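Local coordinates for protein export chaperone SatS (Mycobacterium tuberculosis H37Rv, PDB 6DNM) that serves as a chaperone for the SecA2 protein export pathway, represented here by its C-terminal domain, at residues T82-D86 with G87-V91; E118-D121 with L122-L126; R181-E184 with S185-R189. One frame throughout, in Å; residues are numbered along the deposited sequence.

Interaction 1: residues T82-D86 with G87-V91; sequences TAATD and GSLAV
The carbonyl oxygen of A83 gathers the chain that leaves helix 77-86: the amide N of S88 bonds to A83 O at 3.0 Å, and the amide of L89 adds a weak bond to the same oxygen. One residue on from A83, A84 O receives G87 N at 3.2 Å. Positive phi at G87 (83°) turns the chain out of the helix here. Together these features make a Schellman motif, the classic way of ending a helix at a glycine. S88 folds its hydroxyl back over the turn: with chi1 at 62°, OG lies between its own backbone N and carbonyl carbon, where it makes a weak bond to A83 O and lies 3.7 Å from D86 CB. Beyond the turn, L89 points back at the helix, and its two methyls divide the work. CD1 packs on A83 CB at 3.9 Å, while CD2 meets A84 CB at 4.1 Å, so the leucine straddles two successive alanines. The same side chain also touches A60 and L63 of helix 56-63 and F12 and W13 of helix 12-16.

Interaction 2: residues E118-D121 with L122-L126; sequences EQLD and LAVEL
L120 and V124 stand one turn apart on helix 117-134, joined by the backbone bond from V124 N to L120 O, 2.9 Å long. V124 can be followed outward from this bond. Its CB lies 3.6 Å from L120 O, the oxygen that its own amide holds, and also approaches D121 O. At the branch, CG1 is anti to the backbone N (chi1 169°), which puts CG2 beside that N and over the preceding turn. CG2 therefore rests 3.4 Å from L120 O, and it meets L120 CD1 at 4.0 Å, the two side chains crossing at a slant. Both residues also touch V153 of helix 148-157, so the pair forms part of the seam between the two helices. L122 turns to another flank: its CG and CD1 lie against E118 O, at 3.8 and 3.9 Å, while its side chain touches Y99 of strand 98-100. L120 and V124 thus give helix 148-157 an aliphatic patch, whereas on the polar side Y99 OH fixes E125 OE2 by a hydrogen bond, and the like-charged carboxylates of D121 and E125, 5.3 Å apart at OD1 and OE1, would be expected to repel weakly.

Interaction 3: residues R181-E184 with S185-R189; sequences RFVE and SRLRR
E184 and R189 form a salt bridge across a helix-to-strand junction, where helix 170-185 gives way to strand 187-189, an outer strand of a small mixed sheet beside strand 49-52. The glutamate chain is bent at chi2 (-78°), which brings its carboxylate round to the arginine. Only OE1 makes the bridge: R189 NH1 meets it at 2.7 Å on the syn side, nearly in the guanidinium plane, and NH2 adds a weak bond. The two flat groups are turned 33° against each other. R189 is bent at its own chi2, and its NH2 also donates to L187 O at 2.9 Å, so the guanidinium is tied to both the helix and its own strand.

On another flank, F182 and R186 make a CH-pi contact. R186 CG lies over one face of the F182 ring, 4.1 Å from the centroid and displaced toward the rim, with CZ its nearest ring atom. Bends at chi2 and chi3 fold the rest of the arginine back, and the guanidinium plane ends 19° from that of the ring. F182 also touches A138 and V139 of helix 138-142, while V183 packs on L127 and I130 of helix 117-134, so the junction is seated against both helices.

Backbone bonds carry the chain through the turn: R186 N reaches V183 O, and L187 N reaches E184 O. The L187 side chain also touches I50 and V52 of strand 49-52. S185 OG links the helix backbone to the R186 side chain. It sits between its own backbone N and carbonyl carbon, a position that lets it turn back to donate to F182 O at 2.7 Å, in the carbonyl plane and on a lone pair, and the same OG accepts a bond from R186 NE at 3.2 Å.

How the interactions relate
All three are local contacts between residues close in sequence, but each deals with a different stage of a helix. Interaction 2 lies within a continuing helix, interaction 1 ends one in a loop, and interaction 3 passes from one into a strand. Interaction 1 is at the surface, its centre about 23 Å from the centre of the chain, and relies on main-chain capping and small apolar groups. Interactions 2 and 3 are partly buried, with nearest atoms about 6 Å apart, and they share helix 117-134: interaction 2 lies on it, and interaction 3 packs against its later turns. Their chemistry diverges, with aliphatic packing prominent in interaction 2 and a charged pair, an aromatic face and a bridging hydroxyl in interaction 3.

Interaction 1: residues T82-D86 with G87-V91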
loop_
_atom_site.group_PDB
_atom_site.type_symbol
_atom_site.label_atom_id
_atom_site.label_comp_id
_atom_site.label_asym_id
_atom_site.label_seq_id
_atom_site.Cartn_x
_atom_site.Cartn_y
_atom_site.Cartn_z
ATOM N N THR A 82 21.682 -0.479 10.045
ATOM C CA THR A 82 22.605 -1.155 10.954
ATOM C C THR A 82 22.091 -2.538 11.344
ATOM O O THR A 82 22.874 -3.484 11.470
ATOM C CB THR A 82 22.830 -0.293 12.203
ATOM O OG1 THR A 82 23.329 0.994 11.817
ATOM C CG2 THR A 82 23.835 -0.945 13.122
ATOM N N ALA A 83 20.780 -2.680 11.539
ATOM C CA ALA A 83 20.235 -4.009 11.799
ATOM C C ALA A 83 20.444 -4.924 10.600
ATOM O O ALA A 83 20.765 -6.108 10.761
ATOM C CB ALA A 83 18.753 -3.914 12.166
ATOM N N ALA A 84 20.232 -4.401 9.388
ATOM C CA ALA A 84 20.474 -5.195 8.188
ATOM C C ALA A 84 21.925 -5.659 8.117
ATOM O O ALA A 84 22.201 -6.836 7.850
ATOM C CB ALA A 84 20.100 -4.389 6.944
ATOM N N THR A 85 22.872 -4.746 8.354
ATOM C CA THR A 85 24.277 -5.137 8.266
ATOM C C THR A 85 24.712 -5.988 9.456
ATOM O O THR A 85 25.636 -6.798 9.325
ATOM C CB THR A 85 25.183 -3.914 8.047
ATOM O OG1 THR A 85 25.008 -2.969 9.108
ATOM C CG2 THR A 85 24.845 -3.238 6.715
ATOM N N ASP A 86 24.057 -5.837 10.612
ATOM C CA ASP A 86 24.333 -6.709 11.749
ATOM C C ASP A 86 23.851 -8.129 11.503
ATOM O O ASP A 86 24.273 -9.047 12.213
ATOM C CB ASP A 86 23.592 -6.226 12.999
ATOM C CG ASP A 86 24.270 -5.066 13.691
ATOM O OD1 ASP A 86 25.408 -4.701 13.319
ATOM O OD2 ASP A 86 23.649 -4.535 14.636
ATOM N N GLY A 87 22.945 -8.321 10.549
ATOM C CA GLY A 87 22.308 -9.606 10.369
ATOM C C GLY A 87 21.137 -9.861 11.288
ATOM O O GLY A 87 20.612 -10.979 11.304
ATOM N N SER A 88 20.699 -8.859 12.044
ATOM C CA SER A 88 19.634 -9.021 13.021
ATOM C C SER A 88 18.297 -8.479 12.540
ATOM O O SER A 88 17.302 -8.608 13.259
ATOM C CB SER A 88 20.020 -8.322 14.326
ATOM O OG SER A 88 20.184 -6.931 14.109
ATOM N N LEU A 89 18.251 -7.867 11.357
ATOM C CA LEU A 89 17.001 -7.325 10.840
ATOM C C LEU A 89 16.016 -8.460 10.601
ATOM O O LEU A 89 16.333 -9.448 9.934
ATOM C CB LEU A 89 17.257 -6.580 9.532
ATOM C CG LEU A 89 16.025 -5.861 8.967
ATOM C CD1 LEU A 89 15.706 -4.624 9.796
ATOM C CD2 LEU A 89 16.225 -5.488 7.506
ATOM N N ALA A 90 14.821 -8.321 11.159
ATOM C CA ALA A 90 13.771 -9.326 11.021
ATOM C C ALA A 90 12.567 -8.578 10.478
ATOM O O ALA A 90 11.851 -7.916 11.236
ATOM C CB ALA A 90 13.451 -9.990 12.355
ATOM N N VAL A 91 12.371 -8.656 9.165
ATOM C CA VAL A 91 11.235 -7.998 8.537
ATOM C C VAL A 91 9.980 -8.764 8.920
ATOM O O VAL A 91 9.901 -9.985 8.746
ATOM C CB VAL A 91 11.414 -7.921 7.017
ATOM C CG1 VAL A 91 10.245 -7.181 6.386
ATOM C CG2 VAL A 91 12.723 -7.230 6.688
#

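Interaction 2: residues E118-D121 with L122-L126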
loop_
_atom_site.group_PDB
_atom_site.type_symbol
_atom_site.label_atom_id
_atom_site.label_comp_id
_atom_site.label_asym_id
_atom_site.label_seq_id
_atom_site.Cartn_x
_atom_site.Cartn_y
_atom_site.Cartn_z
ATOM N N GLU A 118 -13.908 -5.565 4.330
ATOM C CA GLU A 118 -12.622 -5.396 5.000
ATOM C C GLU A 118 -11.476 -5.314 3.995
ATOM O O GLU A 118 -10.601 -4.446 4.109
ATOM C CB GLU A 118 -12.404 -6.527 6.004
ATOM C CG GLU A 118 -11.228 -6.296 6.925
ATOM C CD GLU A 118 -10.740 -7.581 7.565
ATOM O OE1 GLU A 118 -9.611 -7.587 8.104
ATOM O OE2 GLU A 118 -11.489 -8.588 7.528
ATOM N N GLN A 119 -11.472 -6.196 2.996
ATOM C CA GLN A 119 -10.451 -6.125 1.956
ATOM C C GLN A 119 -10.441 -4.753 1.295
ATOM O O GLN A 119 -9.380 -4.141 1.111
ATOM C CB GLN A 119 -10.694 -7.199 0.901
ATOM C CG GLN A 119 -9.638 -7.141 -0.191
ATOM C CD GLN A 119 -9.883 -8.092 -1.324
ATOM O OE1 GLN A 119 -10.819 -8.892 -1.286
ATOM N NE2 GLN A 119 -9.029 -8.026 -2.341
ATOM N N LEU A 120 -11.611 -4.264 0.913
ATOM C CA LEU A 120 -11.688 -2.973 0.258
ATOM C C LEU A 120 -11.242 -1.831 1.156
ATOM O O LEU A 120 -10.594 -0.934 0.715
ATOM C CB LEU A 120 -13.091 -2.733 -0.293
ATOM C CG LEU A 120 -13.262 -1.443 -1.086
ATOM C CD1 LEU A 120 -12.382 -1.432 -2.319
ATOM C CD2 LEU A 120 -14.710 -1.171 -1.457
ATOM N N ASP A 121 -11.593 -1.894 2.426
ATOM C CA ASP A 121 -11.202 -0.856 3.346
ATOM C C ASP A 121 -9.699 -0.717 3.438
ATOM O O ASP A 121 -9.181 0.369 3.348
ATOM C CB ASP A 121 -11.805 -1.040 4.724
ATOM C CG ASP A 121 -11.789 0.248 5.489
ATOM O OD1 ASP A 121 -10.872 0.514 6.218
ATOM O OD2 ASP A 121 -12.702 1.063 5.263
ATOM N N LEU A 122 -9.029 -1.845 3.623
ATOM C CA LEU A 122 -7.568 -1.844 3.610
ATOM C C LEU A 122 -7.018 -1.371 2.268
ATOM O O LEU A 122 -6.076 -0.570 2.224
ATOM C CB LEU A 122 -7.055 -3.242 3.955
ATOM C CG LEU A 122 -7.108 -3.591 5.440
ATOM C CD1 LEU A 122 -7.121 -5.107 5.625
ATOM C CD2 LEU A 122 -5.937 -2.957 6.170
ATOM N N ALA A 123 -7.598 -1.841 1.158
ATOM C CA ALA A 123 -7.086 -1.458 -0.160
ATOM C C ALA A 123 -7.172 0.048 -0.384
ATOM O O ALA A 123 -6.246 0.655 -0.934
ATOM C CB ALA A 123 -7.849 -2.191 -1.266
ATOM N N VAL A 124 -8.282 0.666 0.018
ATOM C CA VAL A 124 -8.441 2.105 -0.156
ATOM C C VAL A 124 -7.443 2.866 0.705
ATOM O O VAL A 124 -6.902 3.890 0.281
ATOM C CB VAL A 124 -9.899 2.513 0.120
ATOM C CG1 VAL A 124 -10.037 4.027 0.215
ATOM C CG2 VAL A 124 -10.791 1.972 -0.982
ATOM N N GLU A 125 -7.168 2.372 1.915
ATOM C CA GLU A 125 -6.129 2.970 2.746
ATOM C C GLU A 125 -4.791 3.013 2.006
ATOM O O GLU A 125 -4.143 4.063 1.936
ATOM C CB GLU A 125 -6.019 2.183 4.050
ATOM C CG GLU A 125 -4.900 2.619 4.958
ATOM C CD GLU A 125 -4.874 1.806 6.236
ATOM O OE1 GLU A 125 -5.856 1.872 7.008
ATOM O OE2 GLU A 125 -3.873 1.102 6.465
ATOM N N LEU A 126 -4.386 1.894 1.401
ATOM C CA LEU A 126 -3.132 1.885 0.645
ATOM C C LEU A 126 -3.208 2.805 -0.565
ATOM O O LEU A 126 -2.266 3.555 -0.842
ATOM C CB LEU A 126 -2.809 0.465 0.181
ATOM C CG LEU A 126 -1.596 0.368 -0.752
ATOM C CD1 LEU A 126 -0.286 0.671 -0.023
ATOM C CD2 LEU A 126 -1.557 -1.002 -1.405
#

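Interaction 3: residues R181-E184 with S185-R189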
loop_
_atom_site.group_PDB
_atom_site.type_symbol
_atom_site.label_atom_id
_atom_site.label_comp_id
_atom_site.label_asym_id
_atom_site.label_seq_id
_atom_site.Cartn_x
_atom_site.Cartn_y
_atom_site.Cartn_z
ATOM N N ARG A 181 -3.956 0.114 -12.964
ATOM C CA ARG A 181 -2.821 0.419 -13.836
ATOM C C ARG A 181 -1.996 1.568 -13.277
ATOM O O ARG A 181 -0.759 1.537 -13.327
ATOM C CB ARG A 181 -3.305 0.750 -15.249
ATOM C CG ARG A 181 -3.742 -0.455 -16.070
ATOM C CD ARG A 181 -3.901 -0.088 -17.546
ATOM N NE ARG A 181 -4.988 0.865 -17.784
ATOM C CZ ARG A 181 -6.262 0.531 -17.977
ATOM N NH1 ARG A 181 -6.635 -0.742 -17.956
ATOM N NH2 ARG A 181 -7.169 1.476 -18.196
ATOM N N PHE A 182 -2.661 2.589 -12.726
ATOM C CA PHE A 182 -1.928 3.675 -12.079
ATOM C C PHE A 182 -1.085 3.150 -10.922
ATOM O O PHE A 182 0.100 3.480 -10.797
ATOM C CB PHE A 182 -2.885 4.762 -11.586
ATOM C CG PHE A 182 -2.224 5.760 -10.682
ATOM C CD1 PHE A 182 -1.397 6.739 -11.208
ATOM C CD2 PHE A 182 -2.374 5.679 -9.305
ATOM C CE1 PHE A 182 -0.755 7.643 -10.379
ATOM C CE2 PHE A 182 -1.744 6.582 -8.469
ATOM C CZ PHE A 182 -0.927 7.564 -9.010
ATOM N N VAL A 183 -1.685 2.332 -10.056
ATOM C CA VAL A 183 -0.942 1.771 -8.933
ATOM C C VAL A 183 0.284 1.018 -9.426
ATOM O O VAL A 183 1.400 1.213 -8.923
ATOM C CB VAL A 183 -1.854 0.873 -8.085
ATOM C CG1 VAL A 183 -1.040 0.151 -7.051
ATOM C CG2 VAL A 183 -2.934 1.703 -7.444
ATOM N N GLU A 184 0.096 0.146 -10.421
ATOM C CA GLU A 184 1.222 -0.616 -10.945
ATOM C C GLU A 184 2.318 0.293 -11.482
ATOM O O GLU A 184 3.504 -0.016 -11.330
ATOM C CB GLU A 184 0.752 -1.601 -12.015
ATOM C CG GLU A 184 -0.110 -2.737 -11.475
ATOM C CD GLU A 184 0.715 -3.820 -10.806
ATOM O OE1 GLU A 184 1.952 -3.676 -10.754
ATOM O OE2 GLU A 184 0.131 -4.816 -10.335
ATOM N N SER A 185 1.944 1.428 -12.077
ATOM C CA SER A 185 2.933 2.368 -12.592
ATOM C C SER A 185 3.776 2.983 -11.480
ATOM O O SER A 185 4.880 3.467 -11.753
ATOM C CB SER A 185 2.246 3.466 -13.412
ATOM O OG SER A 185 1.767 4.524 -12.589
ATOM N N ARG A 186 3.285 2.971 -10.240
ATOM C CA ARG A 186 3.981 3.563 -9.106
ATOM C C ARG A 186 4.802 2.557 -8.312
ATOM O O ARG A 186 5.478 2.951 -7.355
ATOM C CB ARG A 186 2.989 4.263 -8.166
ATOM C CG ARG A 186 2.131 5.337 -8.823
ATOM C CD ARG A 186 2.955 6.541 -9.233
ATOM N NE ARG A 186 3.501 6.364 -10.572
ATOM C CZ ARG A 186 4.454 7.129 -11.092
ATOM N NH1 ARG A 186 4.964 8.127 -10.381
ATOM N NH2 ARG A 186 4.902 6.893 -12.318
ATOM N N LEU A 187 4.764 1.277 -8.673
ATOM C CA LEU A 187 5.528 0.242 -7.984
ATOM C C LEU A 187 6.749 -0.102 -8.827
ATOM O O LEU A 187 6.630 -0.786 -9.852
ATOM C CB LEU A 187 4.659 -0.997 -7.775
ATOM C CG LEU A 187 3.340 -0.810 -7.024
ATOM C CD1 LEU A 187 2.632 -2.146 -6.816
ATOM C CD2 LEU A 187 3.551 -0.091 -5.698
ATOM N N ARG A 188 7.918 0.356 -8.377
ATOM C CA ARG A 188 9.184 0.159 -9.077
ATOM C C ARG A 188 9.792 -1.164 -8.620
ATOM O O ARG A 188 10.178 -1.317 -7.455
ATOM C CB ARG A 188 10.124 1.325 -8.766
ATOM C CG ARG A 188 11.454 1.291 -9.513
ATOM C CD ARG A 188 12.540 2.117 -8.812
ATOM N NE ARG A 188 12.141 3.503 -8.547
ATOM C CZ ARG A 188 12.232 4.507 -9.418
ATOM N NH1 ARG A 188 12.704 4.298 -10.642
ATOM N NH2 ARG A 188 11.844 5.727 -9.065
ATOM N N ARG A 189 9.883 -2.121 -9.531
ATOM C CA ARG A 189 10.475 -3.408 -9.199
ATOM C C ARG A 189 11.978 -3.232 -9.031
ATOM O O ARG A 189 12.664 -2.804 -9.959
ATOM C CB ARG A 189 10.171 -4.409 -10.311
ATOM C CG ARG A 189 8.820 -5.099 -10.181
ATOM C CD ARG A 189 7.659 -4.179 -10.506
ATOM N NE ARG A 189 6.438 -4.945 -10.720
ATOM C CZ ARG A 189 5.219 -4.424 -10.809
ATOM N NH1 ARG A 189 4.178 -5.228 -10.997
ATOM N NH2 ARG A 189 5.035 -3.111 -10.706
#